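PDB 5NO8: Baccell_00875 from Bacteroides cellulosilyticus DSM 14838, which is a polysaccharide lyase that probably removes L-rhamnose caps, linked to glucuronic acid, from complex arabinogalactan proteins. Local coordinates for residues L190-G195 against L235-F240; G171-V176 against K326-D331; V144-N149 against I218-P223; V29-N34 against G121-E126; K251-G256 against E276-E281. One frame throughout, in Å; residues are numbered along the deposited sequence.

Interaction 1 of 5, residues L190-G195 against L235-F240; sequences LVVTDG and LEWHVF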
# COMPACT_ATOMS: atom_id res chain seq x y z
N LEU A 190 17.21 8.62 -1.17
CA LEU A 190 18.10 8.14 -2.21
C LEU A 190 17.55 8.77 -3.48
O LEU A 190 16.37 8.57 -3.79
CB LEU A 190 18.06 6.62 -2.32
CG LEU A 190 18.94 5.97 -3.42
CD1 LEU A 190 19.23 4.52 -3.06
CD2 LEU A 190 18.28 6.02 -4.80
N VAL A 191 18.39 9.53 -4.18
CA VAL A 191 18.02 10.21 -5.40
C VAL A 191 18.97 9.76 -6.50
O VAL A 191 20.19 9.93 -6.37
CB VAL A 191 18.05 11.73 -5.23
CG1 VAL A 191 17.97 12.47 -6.57
CG2 VAL A 191 16.90 12.14 -4.33
N VAL A 192 18.40 9.21 -7.57
CA VAL A 192 19.21 8.82 -8.75
C VAL A 192 19.63 10.08 -9.51
O VAL A 192 18.81 10.95 -9.87
CB VAL A 192 18.45 7.85 -9.67
CG1 VAL A 192 19.17 7.62 -11.01
CG2 VAL A 192 18.15 6.56 -8.95
N THR A 193 20.93 10.18 -9.76
CA THR A 193 21.50 11.33 -10.47
C THR A 193 22.18 11.00 -11.78
O THR A 193 22.44 11.90 -12.54
CB THR A 193 22.50 12.07 -9.57
OG1 THR A 193 23.46 11.14 -9.01
CG2 THR A 193 21.74 12.73 -8.42
N ASP A 194 22.45 9.73 -12.07
CA ASP A 194 22.89 9.34 -13.39
C ASP A 194 22.35 7.94 -13.63
O ASP A 194 22.22 7.16 -12.70
CB ASP A 194 24.43 9.39 -13.49
CG ASP A 194 24.93 9.31 -14.93
OD1 ASP A 194 24.19 9.68 -15.88
OD2 ASP A 194 26.09 8.91 -15.14
N GLY A 195 22.01 7.63 -14.88
CA GLY A 195 21.35 6.37 -15.22
C GLY A 195 19.90 6.37 -14.74
O GLY A 195 19.30 7.44 -14.59
N LEU A 235 25.34 4.18 -13.26
CA LEU A 235 24.26 4.53 -12.37
C LEU A 235 24.91 5.26 -11.20
O LEU A 235 25.88 4.77 -10.63
CB LEU A 235 23.58 3.29 -11.88
CG LEU A 235 22.59 3.43 -10.73
CD1 LEU A 235 21.30 4.06 -11.21
CD2 LEU A 235 22.35 2.09 -10.06
N GLU A 236 24.32 6.39 -10.81
CA GLU A 236 24.80 7.12 -9.67
C GLU A 236 23.60 7.53 -8.81
O GLU A 236 22.56 7.92 -9.33
CB GLU A 236 25.57 8.36 -10.14
CG GLU A 236 26.13 9.21 -9.03
CD GLU A 236 26.69 10.54 -9.53
OE1 GLU A 236 27.93 10.67 -9.53
OE2 GLU A 236 25.91 11.44 -9.93
N TRP A 237 23.76 7.47 -7.51
CA TRP A 237 22.76 8.05 -6.65
C TRP A 237 23.39 8.71 -5.44
O TRP A 237 24.55 8.44 -5.14
CB TRP A 237 21.72 7.02 -6.24
CG TRP A 237 22.22 5.73 -5.57
CD1 TRP A 237 23.13 5.60 -4.57
CD2 TRP A 237 21.76 4.41 -5.86
NE1 TRP A 237 23.28 4.29 -4.23
CE2 TRP A 237 22.45 3.53 -5.00
CE3 TRP A 237 20.81 3.89 -6.73
CZ2 TRP A 237 22.22 2.16 -4.99
CZ3 TRP A 237 20.59 2.51 -6.73
CH2 TRP A 237 21.30 1.67 -5.88
N HIS A 238 22.61 9.58 -4.80
CA HIS A 238 22.98 10.24 -3.56
C HIS A 238 22.07 9.72 -2.46
O HIS A 238 20.85 9.68 -2.67
CB HIS A 238 22.71 11.72 -3.67
CG HIS A 238 23.67 12.44 -4.54
ND1 HIS A 238 24.24 13.63 -4.16
CD2 HIS A 238 24.16 12.16 -5.77
CE1 HIS A 238 25.04 14.07 -5.12
NE2 HIS A 238 25.00 13.20 -6.12
N VAL A 239 22.66 9.32 -1.33
CA VAL A 239 21.95 8.90 -0.13
C VAL A 239 22.21 9.92 0.96
O VAL A 239 23.34 10.33 1.18
CB VAL A 239 22.40 7.50 0.30
CG1 VAL A 239 21.70 7.10 1.59
CG2 VAL A 239 22.12 6.51 -0.81
N PHE A 240 21.14 10.42 1.58
CA PHE A 240 21.27 11.62 2.41
C PHE A 240 20.16 11.71 3.45
O PHE A 240 19.07 11.18 3.28
CB PHE A 240 21.21 12.89 1.56
CG PHE A 240 19.96 12.98 0.71
CD1 PHE A 240 19.93 12.40 -0.56
CD2 PHE A 240 18.81 13.61 1.17
CE1 PHE A 240 18.80 12.45 -1.35
CE2 PHE A 240 17.66 13.66 0.39
CZ PHE A 240 17.65 13.09 -0.88
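L190 lays its CD1 methyl over the middle of the W237 indole, 3.9 Å from the centroid of the five-membered ring, a CH-pi contact made from one face. With CG anti to the backbone N (chi1 179°), the leucine swings its fork onto that face, and its CG also reaches V239 CG2, so the bump sits in the hollow between indole and valine. V192 lies on the same side of the sheet and puts CG2 near the indole edge. The indole NE1 is held by E125 on the next strand. On the other side, V191 CG2 pushes in plane against the edge of the F240 ring, 3.5 Å from CE1. T193 fills the notch between E236 and H238: OG1 donates to E236 OE2 over 2.6 Å, on the anti side of the carboxylate, while CG2 rests 3.6 Å from H238 CD2. A valine in place of T193 would probably leave E236 OE2 without this hydroxyl donor and its carboxylate freer to turn. Between the strands, V191 and H238 exchange two backbone bonds. Farther along, E236 O accepts from both T193 N, at 2.8 Å, and D194 N, at 3.3 Å, the two donors arriving on the same face of its carbonyl plane. Two residues set against one, with the register slipping by one, make a classic beta bulge in this antiparallel sheet.

Interaction 2 of 5, residues G171-V176 against K326-D331; sequences GSAAYV and KQTHAD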
# COMPACT_ATOMS: atom_id res chain seq x y z
N GLY A 171 12.62 6.01 -13.45
CA GLY A 171 13.63 6.10 -14.52
C GLY A 171 14.81 6.96 -14.08
O GLY A 171 15.43 6.69 -13.03
N SER A 172 15.10 8.01 -14.85
CA SER A 172 16.19 8.94 -14.53
C SER A 172 15.91 9.73 -13.27
O SER A 172 16.85 10.25 -12.67
CB SER A 172 16.47 9.92 -15.67
OG SER A 172 16.66 9.24 -16.91
N ALA A 173 14.63 9.84 -12.90
CA ALA A 173 14.21 10.59 -11.72
C ALA A 173 13.68 9.67 -10.64
O ALA A 173 12.84 10.05 -9.82
CB ALA A 173 13.15 11.59 -12.11
N ALA A 174 14.19 8.43 -10.63
CA ALA A 174 13.84 7.49 -9.60
C ALA A 174 14.37 7.95 -8.24
O ALA A 174 15.33 8.69 -8.15
CB ALA A 174 14.38 6.12 -9.94
N TYR A 175 13.73 7.48 -7.17
CA TYR A 175 14.13 7.79 -5.83
C TYR A 175 13.59 6.77 -4.83
O TYR A 175 12.72 5.98 -5.13
CB TYR A 175 13.71 9.21 -5.44
CG TYR A 175 12.22 9.45 -5.37
CD1 TYR A 175 11.44 8.95 -4.32
CD2 TYR A 175 11.57 10.17 -6.36
CE1 TYR A 175 10.08 9.17 -4.27
CE2 TYR A 175 10.23 10.42 -6.30
CZ TYR A 175 9.49 9.92 -5.24
OH TYR A 175 8.15 10.12 -5.21
N VAL A 176 14.13 6.85 -3.62
CA VAL A 176 13.56 6.21 -2.46
C VAL A 176 13.51 7.24 -1.32
O VAL A 176 14.50 7.93 -1.03
CB VAL A 176 14.34 4.96 -1.99
CG1 VAL A 176 13.62 4.34 -0.81
CG2 VAL A 176 14.51 3.92 -3.10
N LYS A 326 17.60 12.01 -20.46
CA LYS A 326 16.86 11.66 -19.25
C LYS A 326 15.39 11.41 -19.59
O LYS A 326 14.83 12.01 -20.54
CB LYS A 326 16.94 12.79 -18.23
CG LYS A 326 18.34 13.27 -17.90
CD LYS A 326 18.96 12.45 -16.82
CE LYS A 326 20.33 12.99 -16.45
NZ LYS A 326 21.10 11.93 -15.74
N GLN A 327 14.77 10.54 -18.79
CA GLN A 327 13.35 10.27 -18.92
C GLN A 327 12.75 9.89 -17.60
O GLN A 327 13.39 9.27 -16.76
CB GLN A 327 13.02 9.19 -19.95
CG GLN A 327 13.50 7.80 -19.62
CD GLN A 327 13.12 6.81 -20.71
OE1 GLN A 327 13.98 6.33 -21.45
NE2 GLN A 327 11.83 6.49 -20.80
N THR A 328 11.51 10.27 -17.45
CA THR A 328 10.73 9.83 -16.28
C THR A 328 9.27 9.78 -16.69
O THR A 328 8.94 10.15 -17.81
CB THR A 328 11.01 10.72 -15.04
OG1 THR A 328 10.44 10.14 -13.85
CG2 THR A 328 10.49 12.14 -15.17
N HIS A 329 8.41 9.31 -15.79
CA HIS A 329 7.02 9.10 -16.12
C HIS A 329 6.05 9.28 -14.95
O HIS A 329 6.45 9.46 -13.80
CB HIS A 329 6.85 7.70 -16.73
CG HIS A 329 6.76 6.59 -15.72
ND1 HIS A 329 7.83 6.14 -15.00
CD2 HIS A 329 5.69 5.88 -15.28
CE1 HIS A 329 7.44 5.16 -14.20
NE2 HIS A 329 6.14 4.99 -14.35
N ALA A 330 4.77 9.28 -15.32
CA ALA A 330 3.64 9.15 -14.41
C ALA A 330 2.69 8.08 -14.92
O ALA A 330 2.54 7.91 -16.13
CB ALA A 330 2.92 10.46 -14.28
N ASP A 331 2.05 7.36 -13.99
CA ASP A 331 1.09 6.29 -14.32
C ASP A 331 -0.33 6.73 -13.91
O ASP A 331 -0.58 6.95 -12.72
CB ASP A 331 1.42 5.00 -13.60
CG ASP A 331 2.76 4.42 -14.02
OD1 ASP A 331 2.99 4.28 -15.25
OD2 ASP A 331 3.57 4.08 -13.11
O HOH W 1 19.53 10.08 -13.88
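S172 and Q327 bring the two backbones together where a type I turn, G171 to A174, meets the first residues of strand 326-335. The turn is closed by A174 N bonding to G171 O, and its S172 N points at Q327 O over 2.9 Å, almost in line with the carbonyl (C=O...N 174°). G171 has positive phi, and a side chain there would run into Q327 O. The serine side chain returns the bond: S172 OG accepts from Q327 N at 3.0 Å, nearly straight at 168°. A chi1 of -51° sets OG beside its own backbone N, and the two together hold the N-H and C=O of Q327. Alongside, the K326 chain bends at chi2 and runs past the serine, CD lying 3.7 Å from S172 CB. A water lies within hydrogen-bonding distance of both K326 NZ and S172 O and probably bridges them. One residue further round the turn, A173 CB packs on T328, 3.5 Å from OG1, a hydroxyl that also bonds to G170 O. The turn leads into strand 175-180 of one sheet, while strand 326-335 lies between 314-322 and 266-268 in another, so the contact joins two separate sheets. Y322 of strand 314-322 touches S172 and A173, and V260 of strand 259-262 packs against T328.

Interaction 3 of 5, residues V144-N149 against I218-P223; sequences VYTPFN and IALDLP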
# COMPACT_ATOMS: atom_id res chain seq x y z
N VAL A 144 20.54 -3.92 -8.19
CA VAL A 144 21.42 -3.70 -7.06
C VAL A 144 20.56 -3.90 -5.80
O VAL A 144 19.48 -3.30 -5.67
CB VAL A 144 22.03 -2.30 -7.08
CG1 VAL A 144 22.88 -2.02 -5.83
CG2 VAL A 144 22.86 -2.09 -8.33
N TYR A 145 21.04 -4.70 -4.86
CA TYR A 145 20.36 -4.82 -3.58
C TYR A 145 20.45 -3.53 -2.77
O TYR A 145 21.53 -2.94 -2.65
CB TYR A 145 20.94 -5.96 -2.75
CG TYR A 145 20.75 -7.31 -3.33
CD1 TYR A 145 19.48 -7.83 -3.52
CD2 TYR A 145 21.83 -8.09 -3.69
CE1 TYR A 145 19.28 -9.10 -4.05
CE2 TYR A 145 21.66 -9.35 -4.21
CZ TYR A 145 20.40 -9.87 -4.37
OH TYR A 145 20.26 -11.14 -4.89
N THR A 146 19.30 -3.09 -2.25
CA THR A 146 19.20 -1.91 -1.39
C THR A 146 18.31 -2.33 -0.23
O THR A 146 17.10 -2.03 -0.21
CB THR A 146 18.65 -0.67 -2.13
OG1 THR A 146 17.35 -0.98 -2.65
CG2 THR A 146 19.58 -0.22 -3.25
N PRO A 147 18.87 -3.08 0.73
CA PRO A 147 18.05 -3.74 1.76
C PRO A 147 17.62 -2.78 2.86
O PRO A 147 18.03 -2.93 4.00
CB PRO A 147 18.95 -4.86 2.26
CG PRO A 147 20.33 -4.33 2.05
CD PRO A 147 20.27 -3.52 0.79
N PHE A 148 16.77 -1.83 2.49
CA PHE A 148 16.21 -0.85 3.46
C PHE A 148 15.50 -1.61 4.57
O PHE A 148 14.85 -2.66 4.33
CB PHE A 148 15.23 0.11 2.78
CG PHE A 148 15.87 1.09 1.84
CD1 PHE A 148 16.44 2.27 2.31
CD2 PHE A 148 15.87 0.85 0.47
CE1 PHE A 148 17.02 3.18 1.44
CE2 PHE A 148 16.46 1.74 -0.40
CZ PHE A 148 17.04 2.90 0.08
N ASN A 149 15.60 -1.07 5.80
CA ASN A 149 15.16 -1.76 7.02
C ASN A 149 13.66 -1.55 7.24
O ASN A 149 13.25 -0.82 8.15
CB ASN A 149 16.01 -1.25 8.20
CG ASN A 149 16.06 -2.21 9.37
OD1 ASN A 149 15.62 -3.34 9.29
ND2 ASN A 149 16.64 -1.74 10.49
N ILE A 218 14.74 -5.54 -0.72
CA ILE A 218 14.48 -4.75 -1.95
C ILE A 218 15.71 -4.79 -2.87
O ILE A 218 16.83 -4.63 -2.40
CB ILE A 218 14.14 -3.30 -1.58
CG1 ILE A 218 12.80 -3.25 -0.81
CG2 ILE A 218 14.11 -2.40 -2.82
CD1 ILE A 218 12.65 -2.08 0.12
N ALA A 219 15.48 -5.01 -4.17
CA ALA A 219 16.49 -4.86 -5.20
C ALA A 219 15.99 -3.85 -6.23
O ALA A 219 14.87 -3.97 -6.72
CB ALA A 219 16.79 -6.19 -5.89
N LEU A 220 16.78 -2.83 -6.51
CA LEU A 220 16.39 -1.82 -7.51
C LEU A 220 16.86 -2.29 -8.90
O LEU A 220 18.06 -2.57 -9.10
CB LEU A 220 16.98 -0.46 -7.14
CG LEU A 220 16.51 0.10 -5.79
CD1 LEU A 220 17.04 1.49 -5.60
CD2 LEU A 220 14.99 0.10 -5.58
N ASP A 221 15.93 -2.34 -9.86
CA ASP A 221 16.21 -2.79 -11.21
C ASP A 221 16.66 -1.68 -12.13
O ASP A 221 15.99 -0.67 -12.26
CB ASP A 221 14.98 -3.45 -11.83
CG ASP A 221 14.51 -4.67 -11.08
OD1 ASP A 221 15.36 -5.54 -10.76
OD2 ASP A 221 13.31 -4.77 -10.80
N LEU A 222 17.80 -1.89 -12.77
CA LEU A 222 18.31 -1.02 -13.80
C LEU A 222 17.58 -1.37 -15.11
O LEU A 222 16.95 -2.45 -15.21
CB LEU A 222 19.83 -1.22 -13.98
CG LEU A 222 20.71 -0.56 -12.94
CD1 LEU A 222 20.53 -1.17 -11.56
CD2 LEU A 222 22.18 -0.61 -13.38
N PRO A 223 17.68 -0.49 -16.12
CA PRO A 223 17.19 -0.90 -17.42
C PRO A 223 17.91 -2.15 -17.93
O PRO A 223 19.07 -2.39 -17.57
CB PRO A 223 17.52 0.30 -18.33
CG PRO A 223 17.74 1.44 -17.38
CD PRO A 223 18.35 0.81 -16.18
O HOH W 2 14.76 -4.41 2.07
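V144 and L220 form an antiparallel hydrogen-bonded pair, each N donating to the other's O, and T146 N adds a third rung to I218 O at 2.9 Å. Y145 and A219 are the non-hydrogen-bonded pair between these rungs, with the tyrosine CD1 3.9 Å from A219 CB. T146 carries much of the side-chain packing. Its OG1 sits between the backbone N and the carbonyl carbon (chi1 59°), which turns the hydroxyl onto L220 CG at 3.4 Å and I218 CG2 at 3.5 Å, while its CG2 lies 3.9 Å from L220 CD1. At one end V144 CG2 reaches the CD1 methyl of L222; at the other, I218 CD1 comes to F148 CB. P147 is the centre of an inverse gamma turn, closed by F148 N bonding to T146 O, and this bends the chain away from the strand. Past the turn a water links the two chains, donating to F148 O and accepting from I218 N. W237 of strand 232-242 touches both T146 and L220. Chemically this is a buried, largely apolar contact held by three direct backbone bonds and one water bridge, yet T146 OG1 is enclosed among hydrocarbon with no hydrogen-bond partner in the model, probably at some energetic cost.

Interaction 4 of 5, residues V29-N34 against G121-E126; sequences VEMRIN and GDLVEE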
# COMPACT_ATOMS: atom_id res chain seq x y z
N VAL A 29 26.00 11.04 6.56
CA VAL A 29 25.92 9.62 6.44
C VAL A 29 27.22 8.97 6.93
O VAL A 29 28.32 9.44 6.58
CB VAL A 29 25.67 9.19 4.97
CG1 VAL A 29 25.64 7.68 4.88
CG2 VAL A 29 24.34 9.77 4.47
N GLU A 30 27.07 7.93 7.74
CA GLU A 30 28.18 7.08 8.15
C GLU A 30 27.85 5.64 7.80
O GLU A 30 26.69 5.23 7.75
CB GLU A 30 28.45 7.23 9.65
CG GLU A 30 28.83 8.65 10.04
CD GLU A 30 29.27 8.79 11.50
OE1 GLU A 30 28.71 8.12 12.39
OE2 GLU A 30 30.18 9.61 11.77
N MET A 31 28.89 4.86 7.54
CA MET A 31 28.71 3.51 7.05
C MET A 31 29.77 2.58 7.58
O MET A 31 30.84 3.02 7.95
CB MET A 31 28.70 3.49 5.52
CG MET A 31 29.45 4.63 4.85
SD MET A 31 29.71 4.35 3.09
CE MET A 31 28.05 4.45 2.61
N ARG A 32 29.44 1.30 7.63
CA ARG A 32 30.41 0.23 7.80
C ARG A 32 30.34 -0.60 6.53
O ARG A 32 29.25 -0.97 6.07
CB ARG A 32 30.06 -0.64 9.00
N ILE A 33 31.50 -0.89 5.98
CA ILE A 33 31.62 -1.68 4.77
C ILE A 33 32.07 -3.07 5.15
O ILE A 33 33.02 -3.23 5.95
CB ILE A 33 32.68 -1.07 3.84
CG1 ILE A 33 32.41 0.41 3.54
CG2 ILE A 33 32.83 -1.88 2.57
CD1 ILE A 33 31.10 0.70 2.87
N ASN A 34 31.41 -4.09 4.60
CA ASN A 34 31.80 -5.48 4.82
C ASN A 34 33.16 -5.70 4.11
O ASN A 34 33.27 -5.54 2.90
CB ASN A 34 30.71 -6.40 4.26
CG ASN A 34 30.98 -7.86 4.49
OD1 ASN A 34 32.09 -8.35 4.25
ND2 ASN A 34 29.96 -8.58 4.92
N GLY A 121 28.35 15.56 3.62
CA GLY A 121 27.49 14.67 4.41
C GLY A 121 26.64 13.66 3.65
O GLY A 121 25.99 12.81 4.26
N ASP A 122 26.62 13.72 2.32
CA ASP A 122 25.82 12.78 1.54
C ASP A 122 26.71 11.70 0.94
O ASP A 122 27.83 11.99 0.49
CB ASP A 122 25.08 13.53 0.47
CG ASP A 122 24.11 14.59 1.06
OD1 ASP A 122 23.90 14.68 2.31
OD2 ASP A 122 23.55 15.33 0.26
N LEU A 123 26.20 10.48 0.93
CA LEU A 123 26.89 9.37 0.30
C LEU A 123 26.56 9.42 -1.19
O LEU A 123 25.38 9.39 -1.56
CB LEU A 123 26.44 8.05 0.88
CG LEU A 123 26.79 6.76 0.13
CD1 LEU A 123 28.29 6.54 -0.01
CD2 LEU A 123 26.05 5.58 0.75
N VAL A 124 27.58 9.50 -2.03
CA VAL A 124 27.43 9.43 -3.46
C VAL A 124 28.05 8.12 -3.90
O VAL A 124 29.20 7.85 -3.58
CB VAL A 124 28.08 10.64 -4.15
CG1 VAL A 124 27.86 10.56 -5.64
CG2 VAL A 124 27.51 11.96 -3.58
N GLU A 125 27.27 7.27 -4.55
CA GLU A 125 27.76 6.01 -5.09
C GLU A 125 27.62 6.00 -6.59
O GLU A 125 26.55 6.33 -7.10
CB GLU A 125 26.94 4.85 -4.56
CG GLU A 125 26.88 4.75 -3.07
CD GLU A 125 26.50 3.34 -2.66
OE1 GLU A 125 25.35 2.92 -2.97
OE2 GLU A 125 27.37 2.60 -2.11
N GLU A 126 28.69 5.61 -7.28
CA GLU A 126 28.68 5.49 -8.73
C GLU A 126 28.96 4.02 -9.05
O GLU A 126 29.97 3.48 -8.59
CB GLU A 126 29.75 6.41 -9.30
CG GLU A 126 29.83 6.50 -10.81
CD GLU A 126 31.07 7.28 -11.26
OE1 GLU A 126 31.42 8.32 -10.65
OE2 GLU A 126 31.71 6.82 -12.21
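V29 N donates to G121 O at 2.9 Å and almost straight (171°), the one hydrogen bond between these two segments. Beside it, V29 CG2 lies 3.5 Å from the same carbonyl oxygen, and its other methyl, CG1, reaches L123 CB at 4.1 Å. The leucine CG stands anti to the backbone N (chi1 165°), which carries its fork toward M31. There the methionine side chain comes in at about a right angle, SD 4.1 Å from L123 CD1; the exact placing of its end methyl is doubtful, being modelled too near the leucine. Replacing L123 with an alanine would probably open a gap beneath M31 and leave the thioether free to shift. In the next shell, R116 and I118 of strand 110-119 touch L123 from one flank, and V239 on the other neighbouring strand bonds to its backbone. L43 packs on V29 and I40 on M31, both from strand 40-45. The strand axes stand at 57° and 7.0 Å apart at their closest, too far and too oblique for pairing. Strand 29-33 belongs to a small two-stranded sheet with 40-45, laid across strand 122-131, which itself runs between 110-119 and 232-242 in the large antiparallel sheet.

Interaction 5 of 5, residues K251-G256 against E276-E281; sequences KLLEKG and ECRSLE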
# COMPACT_ATOMS: atom_id res chain seq x y z
N LYS A 251 15.66 18.81 -1.70
CA LYS A 251 16.98 18.21 -1.91
C LYS A 251 17.05 17.42 -3.22
O LYS A 251 18.07 17.49 -3.94
CB LYS A 251 17.32 17.32 -0.72
CG LYS A 251 17.68 18.13 0.51
CD LYS A 251 17.91 17.19 1.69
CE LYS A 251 18.14 17.91 3.01
NZ LYS A 251 19.49 18.47 3.07
N LEU A 252 15.98 16.71 -3.54
CA LEU A 252 15.90 16.02 -4.85
C LEU A 252 16.09 17.01 -6.02
O LEU A 252 16.89 16.76 -6.96
CB LEU A 252 14.62 15.20 -4.96
CG LEU A 252 14.32 14.48 -6.28
CD1 LEU A 252 13.44 13.26 -6.02
CD2 LEU A 252 13.67 15.40 -7.30
N LEU A 253 15.41 18.14 -5.96
CA LEU A 253 15.56 19.18 -6.98
C LEU A 253 16.96 19.82 -6.95
O LEU A 253 17.53 20.09 -8.01
CB LEU A 253 14.49 20.26 -6.83
CG LEU A 253 13.04 19.80 -7.03
CD1 LEU A 253 12.06 20.91 -6.65
CD2 LEU A 253 12.82 19.38 -8.47
N GLU A 254 17.51 20.02 -5.75
CA GLU A 254 18.87 20.56 -5.62
C GLU A 254 19.89 19.67 -6.24
O GLU A 254 20.87 20.15 -6.81
CB GLU A 254 19.27 20.78 -4.16
CG GLU A 254 18.49 21.89 -3.49
CD GLU A 254 18.96 22.18 -2.08
OE1 GLU A 254 19.35 21.23 -1.35
OE2 GLU A 254 18.94 23.39 -1.71
N LYS A 255 19.65 18.37 -6.17
CA LYS A 255 20.56 17.37 -6.74
C LYS A 255 20.36 17.21 -8.24
O LYS A 255 21.02 16.38 -8.85
CB LYS A 255 20.41 16.05 -5.97
CG LYS A 255 21.04 16.18 -4.58
CD LYS A 255 20.75 15.04 -3.64
CE LYS A 255 21.14 15.42 -2.21
NZ LYS A 255 22.61 15.63 -2.09
N GLY A 256 19.46 17.99 -8.84
CA GLY A 256 19.31 18.04 -10.29
C GLY A 256 18.26 17.11 -10.89
O GLY A 256 18.15 17.03 -12.11
N GLU A 276 2.56 17.77 -14.60
CA GLU A 276 3.61 18.76 -14.38
C GLU A 276 4.93 18.08 -14.11
O GLU A 276 4.96 17.07 -13.41
CB GLU A 276 3.26 19.61 -13.15
CG GLU A 276 2.07 20.52 -13.40
CD GLU A 276 1.83 21.53 -12.28
OE1 GLU A 276 2.53 21.47 -11.23
OE2 GLU A 276 0.94 22.37 -12.46
N CYS A 277 5.99 18.63 -14.68
CA CYS A 277 7.36 18.20 -14.41
C CYS A 277 8.12 19.43 -13.87
O CYS A 277 8.36 20.41 -14.61
CB CYS A 277 7.98 17.67 -15.69
SG CYS A 277 9.67 17.01 -15.48
N ARG A 278 8.48 19.38 -12.59
CA ARG A 278 9.12 20.50 -11.90
C ARG A 278 10.60 20.20 -11.72
O ARG A 278 10.97 19.09 -11.31
CB ARG A 278 8.45 20.71 -10.54
CG ARG A 278 9.12 21.69 -9.58
CD ARG A 278 8.84 23.14 -9.92
NE ARG A 278 7.43 23.48 -9.80
CZ ARG A 278 6.91 24.66 -10.15
NH1 ARG A 278 7.69 25.62 -10.65
NH2 ARG A 278 5.61 24.87 -10.03
N SER A 279 11.43 21.20 -11.99
CA SER A 279 12.88 21.11 -11.80
C SER A 279 13.35 22.32 -10.99
O SER A 279 12.56 23.23 -10.72
CB SER A 279 13.59 21.06 -13.13
OG SER A 279 13.12 22.10 -13.98
N LEU A 280 14.63 22.33 -10.63
CA LEU A 280 15.21 23.48 -9.95
C LEU A 280 15.46 24.57 -10.98
O LEU A 280 15.06 25.70 -10.78
CB LEU A 280 16.52 23.10 -9.27
CG LEU A 280 17.20 24.25 -8.51
CD1 LEU A 280 16.44 24.53 -7.23
CD2 LEU A 280 18.66 23.93 -8.25
N GLU A 281 16.11 24.21 -12.08
CA GLU A 281 16.35 25.14 -13.20
C GLU A 281 15.55 24.69 -14.43
O GLU A 281 15.20 23.52 -14.54
CB GLU A 281 17.85 25.16 -13.56
CG GLU A 281 18.81 25.36 -12.39
CD GLU A 281 18.74 26.74 -11.74
OE1 GLU A 281 17.83 27.53 -12.06
OE2 GLU A 281 19.61 27.03 -10.89
O HOH W 3 16.32 19.99 -10.55
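A Schellman motif ends helix 245-254, and the contact is made by its last turn, where L253 meets L280 in the chain that follows strand 272-278. G256 takes positive phi, and its N bonds back to L253 O at 3.0 Å, while K255 N bonds to K251 O. L253 O is thus already held from within the helix end, and it still meets the other segment: a water donates to it at 2.8 Å and accepts from L280 N at 2.9 Å, bridging the two backbones in the absence of any direct hydrogen bond. L280 CB presses on the same carbonyl oxygen, 3.4 Å from L253 O, and the two leucines meet at their CB atoms. The L253 side chain, with CG beside its backbone N (chi1 -63°), extends the other way along the partner chain, its CD2 methyl 3.4 Å from R278 O and 3.8 Å from S279 CA. L280 CD2 reaches back to E254 CA at 4.3 Å. Around L280, S279 OG donates to E281 O from above the carbonyl plane. N302 takes up R278 NH1 and L280 O. L259 of strand 259-262 also touches L253, so the helix end rests on the border of the sheet holding 259-262, 272-278 and 303-309, while K251 and K255 pack on F240 of strand 232-242.

From the N terminus, interaction 4 closes first, laying the small sheet of 29-33 and 40-45 across strand 122-131. Interaction 3 then joins strand 137-145 to 217-221. Its loop crosses that of interaction 1, which pairs 187-194 with 232-242, where the two sheets meet through W237. Helix 245-254 follows directly, and interaction 5 closes a short loop from its end to strand 272-278. Interaction 2 spans the longest stretch, 171 to 331; its loop encloses both interactions 1 and 5 and crosses interaction 3. Interaction 2, from the large antiparallel sheet, and interaction 5, from the helix after it, both reach the sheet of 272-278 and 326-335. A D122-K255 salt bridge links interactions 4 and 5.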